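Local coordinates for uncharacterized HDOD domain protein (Geobacter sulfurreducens, PDB 3HC1), which is of unknown function but binds two iron ions, consistent with a metal-dependent phosphohydrolase of the HD superfamily, at residues V50-L53 against L54-D57. Sequence-based numbering, arbitrary orientation.
Sequences VADL and LLQD
A51 and D52 each offer a carbonyl to an amide three residues on, L54 and L55, as helix 47-54 runs out into a type I beta turn, L54 to D57, that leads to helix 58-69. In these i to i+3 bonds L54 N reaches A51 O at 3.1 Å, and L55 N reaches D52 O at 3.2 Å. Both are bent, with N-H...O angles of 146° and 148°, and each donor sits above the plane of its carbonyl. L53 N bonds V50 O weakly. The turn is closed by D57 N on L54 O at 2.7 Å. D57 then serves as N-cap: its OD1 accepts from L60 N and, weakly, from V59 N, its O bonds T61 OG1, and OD2 hydrogen-bonds a glycerol, probably from the crystallisation liquor. On the buried side L54 packs against I82 of helix 82-108 and against L60 and T61, and V50 and A51 also touch helix 82-108; these contacts join the helix end to helices 82-108 and 58-69, away from the irons. Outward, D52 and L55 lie side by side. With L55 CG beside its own backbone N (chi1 -75°), the leucine turns back along the helix, and its CD1 rests 3.3 Å from D52 OD1.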
ATOM      1  N   VAL A  50      -3.213  -6.338  22.222  1.00 34.53           N
ATOM      2  CA  VAL A  50      -2.547  -6.382  20.907  1.00 33.25           C
ATOM      3  C   VAL A  50      -1.192  -7.127  21.021  1.00 33.49           C
ATOM      4  O   VAL A  50      -0.901  -8.068  20.251  1.00 32.28           O
ATOM      5  CB  VAL A  50      -2.350  -4.959  20.333  1.00 31.55           C
ATOM      6  CG1 VAL A  50      -1.703  -5.005  18.959  1.00 30.34           C
ATOM      7  CG2 VAL A  50      -3.682  -4.220  20.286  1.00 29.36           C
ATOM      8  N   ALA A  51      -0.390  -6.702  22.004  1.00 30.66           N
ATOM      9  CA  ALA A  51       0.892  -7.318  22.331  1.00 31.50           C
ATOM     10  C   ALA A  51       0.749  -8.815  22.543  1.00 32.73           C
ATOM     11  O   ALA A  51       1.571  -9.613  22.075  1.00 33.70           O
ATOM     12  CB  ALA A  51       1.476  -6.676  23.609  1.00 30.30           C
ATOM     13  N   ASP A  52      -0.305  -9.190  23.254  1.00 34.58           N
ATOM     14  CA  ASP A  52      -0.550 -10.592  23.563  1.00 35.07           C
ATOM     15  C   ASP A  52      -0.795 -11.466  22.344  1.00 35.85           C
ATOM     16  O   ASP A  52      -0.470 -12.655  22.390  1.00 36.76           O
ATOM     17  CB  ASP A  52      -1.685 -10.727  24.565  1.00 37.12           C
ATOM     18  CG  ASP A  52      -1.227 -10.463  25.987  1.00 38.85           C
ATOM     19  OD1 ASP A  52      -0.027 -10.164  26.189  1.00 40.42           O
ATOM     20  OD2 ASP A  52      -2.073 -10.540  26.894  1.00 44.37           O
ATOM     21  N   LEU A  53      -1.315 -10.886  21.258  1.00 36.86           N
ATOM     22  CA  LEU A  53      -1.499 -11.618  19.994  1.00 35.55           C
ATOM     23  C   LEU A  53      -0.185 -12.172  19.443  1.00 35.43           C
ATOM     24  O   LEU A  53      -0.199 -13.205  18.796  1.00 34.06           O
ATOM     25  CB  LEU A  53      -2.173 -10.754  18.925  1.00 36.62           C
ATOM     26  CG  LEU A  53      -3.555 -10.170  19.231  1.00 39.45           C
ATOM     27  CD1 LEU A  53      -4.017  -9.279  18.109  1.00 40.30           C
ATOM     28  CD2 LEU A  53      -4.579 -11.251  19.490  1.00 39.08           C
ATOM     29  N   LEU A  54       0.942 -11.510  19.712  1.00 35.81           N
ATOM     30  CA  LEU A  54       2.245 -11.995  19.236  1.00 36.41           C
ATOM     31  C   LEU A  54       2.874 -13.121  20.048  1.00 39.79           C
ATOM     32  O   LEU A  54       3.734 -13.841  19.518  1.00 39.57           O
ATOM     33  CB  LEU A  54       3.249 -10.866  19.231  1.00 36.98           C
ATOM     34  CG  LEU A  54       2.966  -9.632  18.398  1.00 31.13           C
ATOM     35  CD1 LEU A  54       4.066  -8.664  18.756  1.00 19.79           C
ATOM     36  CD2 LEU A  54       2.924  -9.973  16.886  1.00 25.33           C
ATOM     37  N   LEU A  55       2.466 -13.248  21.320  1.00 43.85           N
ATOM     38  CA  LEU A  55       3.101 -14.134  22.329  1.00 45.23           C
ATOM     39  C   LEU A  55       3.516 -15.516  21.837  1.00 46.30           C
ATOM     40  O   LEU A  55       4.616 -15.973  22.154  1.00 46.62           O
ATOM     41  CB  LEU A  55       2.188 -14.316  23.551  1.00 45.25           C
ATOM     42  CG  LEU A  55       2.114 -13.123  24.506  1.00 44.39           C
ATOM     43  CD1 LEU A  55       0.884 -13.243  25.404  1.00 37.47           C
ATOM     44  CD2 LEU A  55       3.400 -13.001  25.325  1.00 41.68           C
ATOM     45  N   GLN A  56       2.647 -16.168  21.064  1.00 46.40           N
ATOM     46  CA  GLN A  56       2.931 -17.520  20.568  1.00 47.30           C
ATOM     47  C   GLN A  56       3.816 -17.578  19.308  1.00 45.88           C
ATOM     48  O   GLN A  56       4.320 -18.657  18.946  1.00 43.74           O
ATOM     49  CB  GLN A  56       1.618 -18.278  20.331  1.00 49.04           C
ATOM     50  CG  GLN A  56       0.738 -18.361  21.579  1.00 52.26           C
ATOM     51  CD  GLN A  56       1.446 -19.052  22.732  1.00 54.86           C
ATOM     52  OE1 GLN A  56       1.972 -20.156  22.572  1.00 57.34           O
ATOM     53  NE2 GLN A  56       1.475 -18.402  23.894  1.00 53.66           N
ATOM     54  N   ASP A  57       4.042 -16.422  18.681  1.00 42.14           N
ATOM     55  CA  ASP A  57       4.664 -16.365  17.376  1.00 40.57           C
ATOM     56  C   ASP A  57       6.055 -15.722  17.459  1.00 40.39           C
ATOM     57  O   ASP A  57       6.207 -14.504  17.364  1.00 39.90           O
ATOM     58  CB  ASP A  57       3.726 -15.600  16.436  1.00 37.95           C
ATOM     59  CG  ASP A  57       4.054 -15.813  14.976  1.00 42.07           C
ATOM     60  OD1 ASP A  57       5.245 -16.060  14.656  1.00 33.96           O
ATOM     61  OD2 ASP A  57       3.108 -15.711  14.146  1.00 38.54           O
TER